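Local structure of B-agarase (Saccharophagus degradans, 4BQ2) at residues L40-L54 with S170-I184. The protein hydrolyses beta-linkages in agarose as a family 50 glycoside hydrolase, acting as an exo-beta-agarase. Numbering follows the deposited sequence.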
ATOM      1  N   LEU A  40      18.998 -27.384   0.486  1.00 19.13           N
ATOM      2  CA  LEU A  40      19.700 -26.295   1.161  1.00 19.73           C
ATOM      3  C   LEU A  40      18.839 -25.758   2.285  1.00 19.56           C
ATOM      4  O   LEU A  40      17.762 -25.153   2.042  1.00 19.65           O
ATOM      5  CB  LEU A  40      20.012 -25.183   0.180  1.00 20.86           C
ATOM      6  CG  LEU A  40      20.772 -23.995   0.789  1.00 23.06           C
ATOM      7  CD1 LEU A  40      22.243 -24.322   0.966  1.00 23.46           C
ATOM      8  CD2 LEU A  40      20.593 -22.830  -0.161  1.00 24.32           C
ATOM      9  N   LYS A  41      19.334 -25.934   3.501  1.00 19.36           N
ATOM     10  CA  LYS A  41      18.670 -25.432   4.681  1.00 21.87           C
ATOM     11  C   LYS A  41      19.172 -24.008   4.943  1.00 21.35           C
ATOM     12  O   LYS A  41      20.371 -23.793   5.120  1.00 20.95           O
ATOM     13  CB  LYS A  41      18.941 -26.322   5.896  1.00 23.44           C
ATOM     14  CG  LYS A  41      18.248 -25.796   7.153  1.00 25.84           C
ATOM     15  CD  LYS A  41      18.611 -26.589   8.383  1.00 30.69           C
ATOM     16  CE  LYS A  41      17.905 -25.972   9.582  1.00 35.57           C
ATOM     17  NZ  LYS A  41      17.794 -26.945  10.707  1.00 36.76           N
ATOM     18  N   LEU A  42      18.260 -23.037   4.923  1.00 21.65           N
ATOM     19  CA  LEU A  42      18.673 -21.631   5.021  1.00 19.98           C
ATOM     20  C   LEU A  42      18.086 -21.055   6.305  1.00 20.21           C
ATOM     21  O   LEU A  42      16.867 -20.863   6.400  1.00 18.97           O
ATOM     22  CB  LEU A  42      18.248 -20.854   3.773  1.00 19.28           C
ATOM     23  CG  LEU A  42      18.619 -19.358   3.732  1.00 21.36           C
ATOM     24  CD1 LEU A  42      20.142 -19.178   3.601  1.00 21.68           C
ATOM     25  CD2 LEU A  42      17.892 -18.619   2.612  1.00 21.79           C
ATOM     26  N   ALA A  43      18.943 -20.808   7.303  1.00 19.88           N
ATOM     27  CA  ALA A  43      18.471 -20.356   8.591  1.00 20.27           C
ATOM     28  C   ALA A  43      18.851 -18.871   8.734  1.00 22.08           C
ATOM     29  O   ALA A  43      20.034 -18.538   8.883  1.00 22.19           O
ATOM     30  CB  ALA A  43      19.048 -21.214   9.710  1.00 20.18           C
ATOM     31  N   MET A  44      17.836 -18.003   8.593  1.00 20.80           N
ATOM     32  CA  MET A  44      18.011 -16.542   8.545  1.00 18.65           C
ATOM     33  C   MET A  44      17.885 -15.964   9.937  1.00 19.08           C
ATOM     34  O   MET A  44      16.985 -16.316  10.703  1.00 18.82           O
ATOM     35  CB  MET A  44      16.986 -15.889   7.575  1.00 19.19           C
ATOM     36  CG  MET A  44      17.262 -16.219   6.091  1.00 18.55           C
ATOM     37  SD  MET A  44      15.823 -16.130   4.998  1.00 18.26           S
ATOM     38  CE  MET A  44      15.007 -17.644   5.455  1.00 17.57           C
ATOM     39  N   GLN A  45      18.819 -15.085  10.270  1.00 18.56           N
ATOM     40  CA  GLN A  45      18.800 -14.357  11.513  1.00 18.54           C
ATOM     41  C   GLN A  45      17.964 -13.085  11.286  1.00 18.78           C
ATOM     42  O   GLN A  45      18.452 -11.947  11.408  1.00 19.88           O
ATOM     43  CB  GLN A  45      20.245 -14.069  11.953  1.00 19.57           C
ATOM     44  CG  GLN A  45      20.990 -15.320  12.461  1.00 23.91           C
ATOM     45  CD  GLN A  45      21.454 -16.274  11.359  1.00 24.45           C
ATOM     46  OE1 GLN A  45      22.287 -15.924  10.496  1.00 26.17           O
ATOM     47  NE2 GLN A  45      20.930 -17.483  11.385  1.00 26.92           N
ATOM     48  N   SER A  46      16.686 -13.295  10.948  1.00 17.67           N
ATOM     49  CA  SER A  46      15.810 -12.212  10.522  1.00 18.39           C
ATOM     50  C   SER A  46      15.100 -11.578  11.715  1.00 19.09           C
ATOM     51  O   SER A  46      14.410 -10.582  11.553  1.00 22.48           O
ATOM     52  CB  SER A  46      14.803 -12.737   9.460  1.00 17.18           C
ATOM     53  OG  SER A  46      14.206 -13.958   9.897  1.00 15.03           O
ATOM     54  N   LYS A  47      15.223 -12.141  12.911  1.00 19.21           N
ATOM     55  CA  LYS A  47      14.796 -11.345  14.070  1.00 20.07           C
ATOM     56  C   LYS A  47      15.771 -10.169  14.280  1.00 20.56           C
ATOM     57  O   LYS A  47      15.324  -9.021  14.431  1.00 19.25           O
ATOM     58  CB  LYS A  47      14.629 -12.172  15.350  1.00 20.70           C
ATOM     59  CG  LYS A  47      14.103 -11.329  16.524  1.00 22.02           C
ATOM     60  CD  LYS A  47      13.825 -12.178  17.752  1.00 25.86           C
ATOM     61  CE  LYS A  47      13.304 -11.293  18.885  1.00 29.86           C
ATOM     62  NZ  LYS A  47      12.267 -12.049  19.642  1.00 32.23           N
ATOM     63  N   GLN A  48      17.082 -10.438  14.258  1.00 20.43           N
ATOM     64  CA  GLN A  48      18.082  -9.385  14.579  1.00 23.94           C
ATOM     65  C   GLN A  48      18.367  -8.451  13.401  1.00 22.00           C
ATOM     66  O   GLN A  48      18.711  -7.293  13.601  1.00 21.63           O
ATOM     67  CB  GLN A  48      19.420  -9.970  15.084  1.00 24.68           C
ATOM     68  CG  GLN A  48      19.377 -10.573  16.491  1.00 32.13           C
ATOM     69  CD  GLN A  48      18.849  -9.595  17.544  1.00 38.87           C
ATOM     70  OE1 GLN A  48      19.317  -8.442  17.651  1.00 39.04           O
ATOM     71  NE2 GLN A  48      17.848 -10.044  18.316  1.00 39.02           N
ATOM     72  N   HIS A  49      18.218  -8.965  12.178  1.00 19.98           N
ATOM     73  CA  HIS A  49      18.689  -8.298  10.968  1.00 19.62           C
ATOM     74  C   HIS A  49      17.533  -8.104   9.976  1.00 20.85           C
ATOM     75  O   HIS A  49      16.731  -9.019   9.735  1.00 21.16           O
ATOM     76  CB  HIS A  49      19.810  -9.112  10.315  1.00 19.51           C
ATOM     77  CG  HIS A  49      21.037  -9.233  11.175  1.00 19.80           C
ATOM     78  ND1 HIS A  49      21.296 -10.332  11.965  1.00 21.64           N
ATOM     79  CD2 HIS A  49      22.081  -8.389  11.357  1.00 18.93           C
ATOM     80  CE1 HIS A  49      22.448 -10.165  12.600  1.00 19.51           C
ATOM     81  NE2 HIS A  49      22.946  -8.995  12.244  1.00 22.17           N
ATOM     82  N   SER A  50      17.474  -6.916   9.381  1.00 20.53           N
ATOM     83  CA  SER A  50      16.315  -6.501   8.621  1.00 21.37           C
ATOM     84  C   SER A  50      16.364  -6.987   7.169  1.00 20.84           C
ATOM     85  O   SER A  50      15.343  -6.949   6.457  1.00 20.53           O
ATOM     86  CB  SER A  50      16.169  -4.968   8.681  1.00 22.71           C
ATOM     87  OG  SER A  50      17.203  -4.383   7.946  1.00 24.34           O
ATOM     88  N   TYR A  51      17.534  -7.427   6.716  1.00 20.58           N
ATOM     89  CA  TYR A  51      17.666  -7.996   5.384  1.00 20.92           C
ATOM     90  C   TYR A  51      18.477  -9.264   5.490  1.00 22.31           C
ATOM     91  O   TYR A  51      19.642  -9.211   5.873  1.00 21.97           O
ATOM     92  CB  TYR A  51      18.335  -7.024   4.391  1.00 22.54           C
ATOM     93  CG  TYR A  51      18.238  -7.522   2.963  1.00 25.48           C
ATOM     94  CD1 TYR A  51      19.158  -8.433   2.478  1.00 26.26           C
ATOM     95  CD2 TYR A  51      17.209  -7.102   2.112  1.00 25.10           C
ATOM     96  CE1 TYR A  51      19.074  -8.927   1.193  1.00 28.25           C
ATOM     97  CE2 TYR A  51      17.121  -7.577   0.802  1.00 27.30           C
ATOM     98  CZ  TYR A  51      18.074  -8.503   0.363  1.00 28.12           C
ATOM     99  OH  TYR A  51      18.059  -9.030  -0.893  1.00 31.40           O
ATOM    100  N   THR A  52      17.872 -10.402   5.139  1.00 18.45           N
ATOM    101  CA  THR A  52      18.535 -11.701   5.274  1.00 18.42           C
ATOM    102  C   THR A  52      18.215 -12.553   4.026  1.00 17.59           C
ATOM    103  O   THR A  52      17.262 -12.247   3.287  1.00 15.53           O
ATOM    104  CB  THR A  52      18.038 -12.427   6.541  1.00 18.52           C
ATOM    105  OG1 THR A  52      16.648 -12.762   6.392  1.00 20.43           O
ATOM    106  CG2 THR A  52      18.193 -11.531   7.781  1.00 18.42           C
ATOM    107  N   GLY A  53      19.007 -13.595   3.779  1.00 16.78           N
ATOM    108  CA  GLY A  53      18.718 -14.507   2.670  1.00 17.49           C
ATOM    109  C   GLY A  53      19.952 -15.006   1.932  1.00 18.50           C
ATOM    110  O   GLY A  53      21.050 -15.127   2.519  1.00 16.54           O
ATOM    111  N   LEU A  54      19.759 -15.305   0.647  1.00 19.74           N
ATOM    112  CA  LEU A  54      20.851 -15.747  -0.225  1.00 20.72           C
ATOM    113  C   LEU A  54      20.819 -15.011  -1.561  1.00 21.07           C
ATOM    114  O   LEU A  54      19.792 -14.422  -1.974  1.00 21.35           O
ATOM    115  CB  LEU A  54      20.816 -17.283  -0.452  1.00 20.45           C
ATOM    116  CG  LEU A  54      19.559 -17.865  -1.139  1.00 20.70           C
ATOM    117  CD1 LEU A  54      19.611 -17.682  -2.655  1.00 22.40           C
ATOM    118  CD2 LEU A  54      19.417 -19.355  -0.843  1.00 20.70           C
ATOM    119  N   SER A 170      18.166 -13.535  -6.152  1.00 20.04           N
ATOM    120  CA  SER A 170      18.145 -13.292  -4.729  1.00 19.71           C
ATOM    121  C   SER A 170      16.836 -13.782  -4.115  1.00 19.07           C
ATOM    122  O   SER A 170      15.784 -13.539  -4.686  1.00 19.96           O
ATOM    123  CB  SER A 170      18.276 -11.775  -4.521  1.00 20.76           C
ATOM    124  OG  SER A 170      18.007 -11.474  -3.194  1.00 24.68           O
ATOM    125  N   LEU A 171      16.925 -14.510  -3.000  1.00 19.74           N
ATOM    126  CA  LEU A 171      15.776 -14.819  -2.149  1.00 18.50           C
ATOM    127  C   LEU A 171      16.003 -14.195  -0.779  1.00 18.19           C
ATOM    128  O   LEU A 171      16.956 -14.532  -0.096  1.00 18.63           O
ATOM    129  CB  LEU A 171      15.558 -16.333  -2.014  1.00 18.00           C
ATOM    130  CG  LEU A 171      14.913 -17.047  -3.218  1.00 17.98           C
ATOM    131  CD1 LEU A 171      14.979 -18.556  -3.034  1.00 19.70           C
ATOM    132  CD2 LEU A 171      13.471 -16.625  -3.460  1.00 17.58           C
ATOM    133  N   SER A 172      15.123 -13.285  -0.369  1.00 18.25           N
ATOM    134  CA  SER A 172      15.340 -12.567   0.875  1.00 17.24           C
ATOM    135  C   SER A 172      14.117 -12.521   1.776  1.00 17.92           C
ATOM    136  O   SER A 172      12.980 -12.540   1.304  1.00 17.20           O
ATOM    137  CB  SER A 172      15.835 -11.135   0.641  1.00 17.99           C
ATOM    138  OG  SER A 172      14.966 -10.372  -0.222  1.00 19.33           O
ATOM    139  N   VAL A 173      14.402 -12.393   3.069  1.00 16.58           N
ATOM    140  CA  VAL A 173      13.417 -12.141   4.102  1.00 16.86           C
ATOM    141  C   VAL A 173      13.703 -10.765   4.714  1.00 17.02           C
ATOM    142  O   VAL A 173      14.823 -10.527   5.191  1.00 18.47           O
ATOM    143  CB  VAL A 173      13.491 -13.256   5.147  1.00 16.25           C
ATOM    144  CG1 VAL A 173      12.828 -12.854   6.456  1.00 16.86           C
ATOM    145  CG2 VAL A 173      12.882 -14.549   4.603  1.00 15.85           C
ATOM    146  N   GLN A 174      12.695  -9.884   4.732  1.00 16.51           N
ATOM    147  CA  GLN A 174      12.878  -8.451   5.034  1.00 17.18           C
ATOM    148  C   GLN A 174      12.019  -7.989   6.213  1.00 17.83           C
ATOM    149  O   GLN A 174      10.828  -8.324   6.277  1.00 18.69           O
ATOM    150  CB  GLN A 174      12.539  -7.631   3.784  1.00 18.02           C
ATOM    151  CG  GLN A 174      13.437  -7.990   2.611  1.00 18.75           C
ATOM    152  CD  GLN A 174      13.117  -7.272   1.311  1.00 18.02           C
ATOM    153  OE1 GLN A 174      12.447  -6.224   1.270  1.00 18.38           O
ATOM    154  NE2 GLN A 174      13.599  -7.847   0.226  1.00 16.86           N
ATOM    155  N   SER A 175      12.619  -7.237   7.149  1.00 16.06           N
ATOM    156  CA  SER A 175      11.917  -6.688   8.294  1.00 15.99           C
ATOM    157  C   SER A 175      10.981  -7.675   8.994  1.00 16.52           C
ATOM    158  O   SER A 175       9.833  -7.351   9.287  1.00 16.55           O
ATOM    159  CB  SER A 175      11.129  -5.429   7.889  1.00 15.65           C
ATOM    160  OG  SER A 175      12.045  -4.393   7.537  1.00 16.13           O
ATOM    161  N   ALA A 176      11.468  -8.887   9.237  1.00 17.18           N
ATOM    162  CA  ALA A 176      10.748  -9.881   9.995  1.00 17.23           C
ATOM    163  C   ALA A 176      10.781  -9.579  11.501  1.00 18.98           C
ATOM    164  O   ALA A 176      11.620  -8.765  11.976  1.00 20.97           O
ATOM    165  CB  ALA A 176      11.342 -11.261   9.710  1.00 17.65           C
ATOM    166  N   MET A 177       9.872 -10.212  12.243  1.00 18.45           N
ATOM    167  CA  MET A 177       9.869 -10.148  13.709  1.00 18.54           C
ATOM    168  C   MET A 177      10.419 -11.409  14.319  1.00 18.89           C
ATOM    169  O   MET A 177      10.597 -11.468  15.529  1.00 19.19           O
ATOM    170  CB  MET A 177       8.464  -9.921  14.232  1.00 19.09           C
ATOM    171  CG  MET A 177       7.820  -8.620  13.745  1.00 19.54           C
ATOM    172  SD  MET A 177       8.552  -7.153  14.516  1.00 22.22           S
ATOM    173  CE  MET A 177       9.575  -6.557  13.198  1.00 21.41           C
ATOM    174  N   HIS A 178      10.703 -12.406  13.475  1.00 17.25           N
ATOM    175  CA  HIS A 178      11.161 -13.722  13.925  1.00 17.79           C
ATOM    176  C   HIS A 178      12.232 -14.222  12.973  1.00 16.05           C
ATOM    177  O   HIS A 178      12.213 -13.885  11.779  1.00 15.44           O
ATOM    178  CB  HIS A 178      10.020 -14.743  13.855  1.00 17.86           C
ATOM    179  CG  HIS A 178       8.778 -14.337  14.578  1.00 19.83           C
ATOM    180  ND1 HIS A 178       8.712 -14.239  15.947  1.00 20.22           N
ATOM    181  CD2 HIS A 178       7.532 -14.073  14.121  1.00 22.02           C
ATOM    182  CE1 HIS A 178       7.483 -13.909  16.307  1.00 21.62           C
ATOM    183  NE2 HIS A 178       6.749 -13.797  15.216  1.00 22.77           N
ATOM    184  N   ASP A 179      13.114 -15.074  13.475  1.00 15.35           N
ATOM    185  CA  ASP A 179      13.995 -15.864  12.618  1.00 16.55           C
ATOM    186  C   ASP A 179      13.125 -16.774  11.760  1.00 17.08           C
ATOM    187  O   ASP A 179      12.191 -17.367  12.273  1.00 18.03           O
ATOM    188  CB  ASP A 179      14.915 -16.752  13.475  1.00 18.42           C
ATOM    189  CG  ASP A 179      16.000 -15.945  14.192  1.00 19.44           C
ATOM    190  OD1 ASP A 179      16.242 -14.784  13.796  1.00 17.64           O
ATOM    191  OD2 ASP A 179      16.623 -16.496  15.116  1.00 20.88           O
ATOM    192  N   LYS A 180      13.438 -16.837  10.471  1.00 16.47           N
ATOM    193  CA  LYS A 180      12.759 -17.672   9.487  1.00 16.03           C
ATOM    194  C   LYS A 180      13.770 -18.743   8.985  1.00 17.35           C
ATOM    195  O   LYS A 180      14.952 -18.467   8.804  1.00 17.72           O
ATOM    196  CB  LYS A 180      12.267 -16.837   8.278  1.00 15.68           C
ATOM    197  CG  LYS A 180      11.289 -15.696   8.608  1.00 14.74           C
ATOM    198  CD  LYS A 180      10.129 -16.190   9.467  1.00 13.98           C
ATOM    199  CE  LYS A 180       9.119 -15.084   9.869  1.00 14.92           C
ATOM    200  NZ  LYS A 180       8.471 -14.477   8.655  1.00 15.22           N
ATOM    201  N   THR A 181      13.302 -19.957   8.756  1.00 18.40           N
ATOM    202  CA  THR A 181      14.177 -21.033   8.227  1.00 18.94           C
ATOM    203  C   THR A 181      13.422 -21.769   7.108  1.00 19.75           C
ATOM    204  O   THR A 181      12.251 -22.130   7.291  1.00 17.58           O
ATOM    205  CB  THR A 181      14.554 -22.041   9.336  1.00 19.41           C
ATOM    206  OG1 THR A 181      15.188 -21.344  10.417  1.00 21.18           O
ATOM    207  CG2 THR A 181      15.518 -23.168   8.800  1.00 20.31           C
ATOM    208  N   VAL A 182      14.085 -21.970   5.970  1.00 17.10           N
ATOM    209  CA  VAL A 182      13.483 -22.687   4.867  1.00 17.04           C
ATOM    210  C   VAL A 182      14.409 -23.812   4.414  1.00 17.32           C
ATOM    211  O   VAL A 182      15.606 -23.809   4.742  1.00 15.82           O
ATOM    212  CB  VAL A 182      13.194 -21.757   3.665  1.00 16.21           C
ATOM    213  CG1 VAL A 182      12.179 -20.676   4.056  1.00 15.86           C
ATOM    214  CG2 VAL A 182      14.497 -21.155   3.109  1.00 16.79           C
ATOM    215  N   ILE A 183      13.837 -24.763   3.658  1.00 17.97           N
ATOM    216  CA  ILE A 183      14.632 -25.704   2.877  1.00 18.53           C
ATOM    217  C   ILE A 183      14.300 -25.402   1.431  1.00 17.14           C
ATOM    218  O   ILE A 183      13.127 -25.274   1.076  1.00 18.09           O
ATOM    219  CB  ILE A 183      14.275 -27.190   3.137  1.00 19.56           C
ATOM    220  CG1 ILE A 183      14.214 -27.505   4.623  1.00 23.51           C
ATOM    221  CG2 ILE A 183      15.269 -28.122   2.450  1.00 19.38           C
ATOM    222  CD1 ILE A 183      15.499 -27.223   5.358  1.00 25.98           C
ATOM    223  N   ILE A 184      15.329 -25.298   0.605  1.00 16.74           N
ATOM    224  CA  ILE A 184      15.211 -25.005  -0.818  1.00 16.01           C
ATOM    225  C   ILE A 184      15.825 -26.190  -1.575  1.00 17.77           C
ATOM    226  O   ILE A 184      16.876 -26.703  -1.182  1.00 17.69           O
ATOM    227  CB  ILE A 184      15.966 -23.714  -1.180  1.00 17.27           C
ATOM    228  CG1 ILE A 184      15.351 -22.478  -0.451  1.00 16.43           C
ATOM    229  CG2 ILE A 184      15.997 -23.501  -2.696  1.00 17.02           C
ATOM    230  CD1 ILE A 184      16.235 -21.240  -0.501  1.00 15.76           C
TER
HETATM  231  O   HOH W   1      16.508 -18.987  11.296  1.00 20.83           O
HETATM  232  O   HOH W   2      12.832  -8.081  14.437  1.00 16.00           O
HETATM  233  O   HOH W   3      18.060 -13.182  14.784  1.00 20.04           O
HETATM  234  O   HOH W   4      14.326  -9.815   8.084  1.00 18.76           O
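M44 and V173 meet in the interior between two strand pairs. M44 SD lies 3.4 Å from V173 CG2. The bend at the last torsion (chi3 -76°) turns CE over the K180 carbonyl. V173 CG1 packs against S46 CB on another side. L54 CD2 and I184 CD1 meet tip to tip at 3.7 Å. L42 CB lies on V182 CG2. Strand 40-44 pairs antiparallel with 180-184, and 51-54 with 170-174. The two pairs face each other as in a beta-sandwich, within the CBM-like domain. M44, V173, L54 and I184 meet between them, and F19 also packs on L42 and L54. On the outer side of the second pair, the Y51 ring runs beside the Q174 side chain, pointing the same way. Ring and amide planes are 31° apart. Q174 NE2 donates to S172 OG at 2.9 Å, holding the amide in place. V173 O accepts from T52 N and T52 OG1, from opposite faces of its plane. At the loop end, S46 OG donates to H178 O at 2.7 Å, in the carbonyl plane. K47 N donates to D179 OD1 at 3.0 Å, on the anti side, 21° out of the carboxylate plane. K180 NZ salt-bridges E631.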